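Local coordinates for cytosolic protein (Streptococcus thermophilus, PDB 2QZI) that is of unknown function but is a small cytosolic protein of the DUF1827 family that binds sodium ions in the crystal, at residues 29-41 / 63-76. Sequence-based numbering, arbitrary orientation. Where two conformers were deposited one is given.
Sequences VETYSAGNTDVVF and ELEVIREFFLKRKI
F71 reaches from helix 63-74 to the rings of Y32 and F41, and the three form an aromatic cluster where the helix packs on a beta hairpin. The hairpin, strands 29-34 and 37-41 joined by a type II' turn from A34 to T37, belongs to a six-stranded antiparallel sheet, and the pairing illustrates how a helix covers a sheet by setting alternate strand residues against one helical stripe. F71 can be followed outward. Its CB carries CG anti to the carbonyl carbon, which turns the ring toward the strands. CD1 and CE1 slide over one face of F41, with F71 CE1 3.5 Å from F41 CG; the planes are inclined at 41°, neither stacked nor perpendicular. On the other rim F71 CD2 faces I67 O in the ring plane, 3.1 Å away, and F71 CE2 meets V39 CG1 at 3.9 Å. At the far end F71 CZ stands over one face of Y32, 3.6 Å from Y32 CD2, in an edge-to-face pair with planes at 88°. L50 of strand 47-53 also touches F71. One helical turn earlier, I67 reaches V39 tip to tip, its CD1 4.0 Å from V39 CG2, and the same methyl rests against A34 CB. Polar bonds close both ends of this apolar seam. K75 lays its CB against F41, then bends at chi2 so that K75 NZ arrives at the edge of the Y32 ring and donates to Y32 OH at 2.7 Å. That hydroxyl donates to E30 OE1, completing two hydrogen bonds from ammonium through phenol to carboxylate. At the turn end, E63 is held by R57 through a salt bridge at OE2, while T37 OG1 donates to E63 OE1 at 2.5 Å, approaching from above the carboxylate plane, 48° out of it.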
loop_
_atom_site.group_PDB
_atom_site.type_symbol
_atom_site.label_atom_id
_atom_site.label_comp_id
_atom_site.label_asym_id
_atom_site.label_seq_id
_atom_site.Cartn_x
_atom_site.Cartn_y
_atom_site.Cartn_z
ATOM N N VAL A 29 -0.650 5.121 -8.496
ATOM C CA VAL A 29 -1.190 5.427 -7.190
ATOM C C VAL A 29 -2.625 4.944 -7.116
ATOM O O VAL A 29 -3.489 5.336 -7.924
ATOM C CB VAL A 29 -1.203 6.938 -6.856
ATOM C CG1 VAL A 29 -1.722 7.163 -5.386
ATOM C CG2 VAL A 29 0.185 7.636 -7.057
ATOM N N GLU A 30 -2.889 4.093 -6.141
ATOM C CA GLU A 30 -4.245 3.606 -5.936
ATOM C C GLU A 30 -4.599 3.650 -4.469
ATOM O O GLU A 30 -3.709 3.559 -3.621
ATOM C CB GLU A 30 -4.328 2.187 -6.429
ATOM C CG GLU A 30 -3.799 2.061 -7.812
ATOM C CD GLU A 30 -4.255 0.810 -8.489
ATOM O OE1 GLU A 30 -4.357 -0.242 -7.828
ATOM O OE2 GLU A 30 -4.459 0.876 -9.713
ATOM N N THR A 31 -5.871 3.847 -4.174
ATOM C CA THR A 31 -6.322 3.810 -2.781
ATOM C C THR A 31 -7.364 2.718 -2.552
ATOM O O THR A 31 -8.086 2.371 -3.437
ATOM C CB THR A 31 -6.934 5.139 -2.321
ATOM O OG1 THR A 31 -7.952 5.472 -3.201
ATOM C CG2 THR A 31 -5.916 6.294 -2.311
ATOM N N TYR A 32 -7.364 2.126 -1.348
ATOM C CA TYR A 32 -8.321 1.066 -0.980
ATOM C C TYR A 32 -8.757 1.233 0.476
ATOM O O TYR A 32 -7.974 1.674 1.333
ATOM C CB TYR A 32 -7.673 -0.318 -1.058
ATOM C CG TYR A 32 -7.251 -0.746 -2.433
ATOM C CD1 TYR A 32 -7.939 -1.744 -3.101
ATOM C CD2 TYR A 32 -6.114 -0.155 -3.073
ATOM C CE1 TYR A 32 -7.555 -2.140 -4.359
ATOM C CE2 TYR A 32 -5.750 -0.538 -4.369
ATOM C CZ TYR A 32 -6.461 -1.553 -4.973
ATOM O OH TYR A 32 -6.116 -1.963 -6.245
ATOM N N SER A 33 -10.008 0.856 0.728
ATOM C CA SER A 33 -10.549 0.571 2.034
ATOM C C SER A 33 -10.392 -0.908 2.402
ATOM O O SER A 33 -10.434 -1.798 1.555
ATOM C CB SER A 33 -12.065 0.829 2.005
ATOM O OG SER A 33 -12.254 2.190 2.340
ATOM N N ALA A 34 -10.210 -1.156 3.687
ATOM C CA ALA A 34 -10.231 -2.470 4.275
ATOM C C ALA A 34 -11.095 -2.239 5.538
ATOM O O ALA A 34 -10.594 -2.105 6.629
ATOM C CB ALA A 34 -8.775 -2.896 4.574
ATOM N N GLY A 35 -12.407 -2.118 5.357
ATOM C CA GLY A 35 -13.316 -1.707 6.448
ATOM C C GLY A 35 -13.059 -0.235 6.744
ATOM O O GLY A 35 -13.172 0.585 5.845
ATOM N N ASN A 36 -12.686 0.111 7.976
ATOM C CA ASN A 36 -12.330 1.507 8.293
ATOM C C ASN A 36 -10.819 1.837 8.237
ATOM O O ASN A 36 -10.404 2.970 8.469
ATOM C CB ASN A 36 -12.994 2.018 9.582
ATOM C CG ASN A 36 -12.842 1.058 10.778
ATOM O OD1 ASN A 36 -11.834 0.383 10.955
ATOM N ND2 ASN A 36 -13.863 1.034 11.617
ATOM N N THR A 37 -10.034 0.827 7.884
ATOM C CA THR A 37 -8.640 0.964 7.544
ATOM C C THR A 37 -8.446 1.464 6.108
ATOM O O THR A 37 -9.128 1.001 5.144
ATOM C CB THR A 37 -7.906 -0.394 7.794
ATOM O OG1 THR A 37 -7.905 -0.679 9.196
ATOM C CG2 THR A 37 -6.473 -0.346 7.368
ATOM N N ASP A 38 -7.512 2.413 5.951
ATOM C CA ASP A 38 -7.241 2.983 4.630
ATOM C C ASP A 38 -5.879 2.559 4.110
ATOM O O ASP A 38 -4.929 2.522 4.849
ATOM C CB ASP A 38 -7.183 4.500 4.655
ATOM C CG ASP A 38 -8.344 5.121 5.296
ATOM O OD1 ASP A 38 -9.471 4.919 4.804
ATOM O OD2 ASP A 38 -8.101 5.801 6.346
ATOM N N VAL A 39 -5.809 2.304 2.806
ATOM C CA VAL A 39 -4.612 1.796 2.182
ATOM C C VAL A 39 -4.369 2.698 0.990
ATOM O O VAL A 39 -5.319 3.116 0.304
ATOM C CB VAL A 39 -4.758 0.287 1.773
ATOM C CG1 VAL A 39 -3.482 -0.276 1.221
ATOM C CG2 VAL A 39 -5.182 -0.569 2.981
ATOM N N VAL A 40 -3.111 3.067 0.871
ATOM C CA VAL A 40 -2.541 3.749 -0.312
ATOM C C VAL A 40 -1.492 2.835 -0.898
ATOM O O VAL A 40 -0.668 2.348 -0.192
ATOM C CB VAL A 40 -1.960 5.166 0.003
ATOM C CG1 VAL A 40 -1.489 5.819 -1.303
ATOM C CG2 VAL A 40 -3.116 6.044 0.582
ATOM N N PHE A 41 -1.613 2.535 -2.188
ATOM C CA PHE A 41 -0.663 1.649 -2.883
ATOM C C PHE A 41 -0.028 2.409 -4.045
ATOM O O PHE A 41 -0.748 2.946 -4.877
ATOM C CB PHE A 41 -1.466 0.489 -3.464
ATOM C CG PHE A 41 -0.670 -0.463 -4.324
ATOM C CD1 PHE A 41 0.474 -1.106 -3.818
ATOM C CD2 PHE A 41 -1.058 -0.730 -5.636
ATOM C CE1 PHE A 41 1.189 -1.988 -4.616
ATOM C CE2 PHE A 41 -0.308 -1.599 -6.473
ATOM C CZ PHE A 41 0.820 -2.220 -5.950
ATOM N N GLU A 63 -4.976 -8.073 10.118
ATOM C CA GLU A 63 -5.294 -7.087 9.123
ATOM C C GLU A 63 -4.101 -6.759 8.222
ATOM O O GLU A 63 -4.246 -6.715 6.988
ATOM C CB GLU A 63 -5.685 -5.843 9.876
ATOM C CG GLU A 63 -6.601 -4.925 9.185
ATOM C CD GLU A 63 -7.131 -3.892 10.131
ATOM O OE1 GLU A 63 -8.039 -3.142 9.738
ATOM O OE2 GLU A 63 -6.659 -3.822 11.284
ATOM N N LEU A 64 -2.933 -6.522 8.835
ATOM C CA LEU A 64 -1.737 -6.194 8.110
ATOM C C LEU A 64 -1.456 -7.342 7.169
ATOM O O LEU A 64 -1.140 -7.117 6.017
ATOM C CB LEU A 64 -0.538 -6.078 9.070
ATOM C CG LEU A 64 0.720 -5.258 8.759
ATOM C CD1 LEU A 64 2.013 -5.863 9.372
ATOM C CD2 LEU A 64 0.956 -5.012 7.328
ATOM N N GLU A 65 -1.547 -8.569 7.687
ATOM C CA GLU A 65 -1.188 -9.798 6.952
ATOM C C GLU A 65 -2.109 -10.065 5.744
ATOM O O GLU A 65 -1.633 -10.415 4.649
ATOM C CB GLU A 65 -1.163 -10.998 7.913
ATOM C CG GLU A 65 0.233 -11.307 8.592
ATOM C CD GLU A 65 1.191 -10.078 8.827
ATOM O OE1 GLU A 65 1.149 -9.494 9.963
ATOM O OE2 GLU A 65 1.998 -9.740 7.895
ATOM N N VAL A 66 -3.406 -9.865 5.942
ATOM C CA VAL A 66 -4.401 -9.965 4.889
ATOM C C VAL A 66 -4.162 -8.904 3.805
ATOM O O VAL A 66 -4.259 -9.182 2.612
ATOM C CB VAL A 66 -5.831 -9.896 5.479
ATOM C CG1 VAL A 66 -6.897 -9.675 4.411
ATOM C CG2 VAL A 66 -6.141 -11.172 6.269
ATOM N N ILE A 67 -3.795 -7.696 4.212
ATOM C CA ILE A 67 -3.631 -6.606 3.241
ATOM C C ILE A 67 -2.380 -6.821 2.414
ATOM O O ILE A 67 -2.367 -6.617 1.182
ATOM C CB ILE A 67 -3.611 -5.214 3.920
ATOM C CG1 ILE A 67 -5.073 -4.845 4.423
ATOM C CG2 ILE A 67 -3.152 -4.137 2.925
ATOM C CD1 ILE A 67 -5.016 -3.758 5.472
ATOM N N ARG A 68 -1.353 -7.259 3.113
ATOM C CA ARG A 68 -0.065 -7.480 2.472
ATOM C C ARG A 68 -0.188 -8.628 1.486
ATOM O O ARG A 68 0.339 -8.516 0.370
ATOM C CB ARG A 68 1.051 -7.768 3.487
ATOM C CG ARG A 68 2.430 -7.866 2.820
ATOM C CD ARG A 68 3.490 -8.594 3.692
ATOM N NE ARG A 68 4.378 -7.679 4.392
ATOM C CZ ARG A 68 4.491 -7.557 5.726
ATOM N NH1 ARG A 68 5.361 -6.681 6.218
ATOM N NH2 ARG A 68 3.724 -8.285 6.561
ATOM N N GLU A 69 -0.874 -9.715 1.880
ATOM C CA GLU A 69 -0.919 -10.872 1.015
ATOM C C GLU A 69 -1.859 -10.628 -0.192
ATOM O O GLU A 69 -1.652 -11.237 -1.253
ATOM C CB GLU A 69 -1.289 -12.145 1.791
ATOM C CG GLU A 69 -0.127 -12.726 2.678
ATOM C CD GLU A 69 1.214 -13.032 1.906
ATOM O OE1 GLU A 69 2.320 -12.619 2.398
ATOM O OE2 GLU A 69 1.150 -13.669 0.813
ATOM N N PHE A 70 -2.865 -9.755 -0.033
ATOM C CA PHE A 70 -3.712 -9.305 -1.140
ATOM C C PHE A 70 -2.897 -8.579 -2.215
ATOM O O PHE A 70 -3.017 -8.872 -3.391
ATOM C CB PHE A 70 -4.821 -8.370 -0.638
ATOM C CG PHE A 70 -5.752 -7.853 -1.759
ATOM C CD1 PHE A 70 -6.861 -8.592 -2.169
ATOM C CD2 PHE A 70 -5.489 -6.635 -2.387
ATOM C CE1 PHE A 70 -7.716 -8.095 -3.210
ATOM C CE2 PHE A 70 -6.280 -6.148 -3.441
ATOM C CZ PHE A 70 -7.425 -6.878 -3.848
ATOM N N PHE A 71 -2.036 -7.651 -1.815
ATOM C CA PHE A 71 -1.204 -6.902 -2.792
ATOM C C PHE A 71 -0.186 -7.790 -3.465
ATOM O O PHE A 71 -0.008 -7.728 -4.680
ATOM C CB PHE A 71 -0.651 -5.590 -2.210
ATOM C CG PHE A 71 -1.709 -4.539 -2.120
ATOM C CD1 PHE A 71 -1.986 -3.690 -3.207
ATOM C CD2 PHE A 71 -2.505 -4.457 -0.986
ATOM C CE1 PHE A 71 -3.090 -2.767 -3.134
ATOM C CE2 PHE A 71 -3.608 -3.555 -0.923
ATOM C CZ PHE A 71 -3.885 -2.704 -1.991
ATOM N N LEU A 72 0.400 -8.680 -2.685
ATOM C CA LEU A 72 1.429 -9.583 -3.189
ATOM C C LEU A 72 0.829 -10.547 -4.184
ATOM O O LEU A 72 1.459 -10.959 -5.137
ATOM C CB LEU A 72 2.097 -10.348 -2.032
ATOM C CG LEU A 72 3.176 -9.535 -1.320
ATOM C CD1 LEU A 72 3.661 -10.267 -0.073
ATOM C CD2 LEU A 72 4.396 -9.186 -2.285
ATOM N N LYS A 73 -0.397 -10.929 -3.960
ATOM C CA LYS A 73 -1.023 -11.896 -4.818
ATOM C C LYS A 73 -1.563 -11.226 -6.070
ATOM O O LYS A 73 -1.544 -11.825 -7.146
ATOM C CB LYS A 73 -2.149 -12.626 -4.060
ATOM C CG LYS A 73 -2.776 -13.767 -4.812
ATOM C CD LYS A 73 -3.990 -14.279 -4.048
ATOM C CE LYS A 73 -4.673 -15.457 -4.768
ATOM N NZ LYS A 73 -3.691 -16.515 -5.157
ATOM N N ARG A 74 -2.054 -10.000 -5.936
ATOM C CA ARG A 74 -2.885 -9.400 -6.979
ATOM C C ARG A 74 -2.226 -8.223 -7.749
ATOM O O ARG A 74 -2.552 -7.983 -8.925
ATOM C CB ARG A 74 -4.254 -8.985 -6.411
ATOM C CG ARG A 74 -5.027 -10.113 -5.776
ATOM C CD ARG A 74 -5.898 -10.757 -6.838
ATOM N NE ARG A 74 -6.101 -12.194 -6.663
ATOM C CZ ARG A 74 -7.301 -12.787 -6.660
ATOM N NH1 ARG A 74 -8.424 -12.064 -6.827
ATOM N NH2 ARG A 74 -7.389 -14.110 -6.505
ATOM N N LYS A 75 -1.307 -7.506 -7.108
ATOM C CA LYS A 75 -0.969 -6.166 -7.564
ATOM C C LYS A 75 0.488 -6.002 -7.832
ATOM O O LYS A 75 0.854 -5.158 -8.620
ATOM C CB LYS A 75 -1.448 -5.127 -6.541
ATOM C CG LYS A 75 -2.990 -5.188 -6.307
ATOM C CD LYS A 75 -3.781 -4.508 -7.359
ATOM C CE LYS A 75 -5.255 -4.891 -7.154
ATOM N NZ LYS A 75 -6.220 -4.077 -7.929
ATOM N N ILE A 76 1.325 -6.826 -7.194
ATOM C CA ILE A 76 2.724 -6.646 -7.200
ATOM C C ILE A 76 3.406 -7.720 -8.075
ATOM O O ILE A 76 3.062 -8.880 -8.013
ATOM C CB ILE A 76 3.221 -6.676 -5.746
ATOM C CG1 ILE A 76 2.855 -5.369 -5.008
ATOM C CG2 ILE A 76 4.678 -6.922 -5.706
ATOM C CD1 ILE A 76 3.178 -5.349 -3.504
#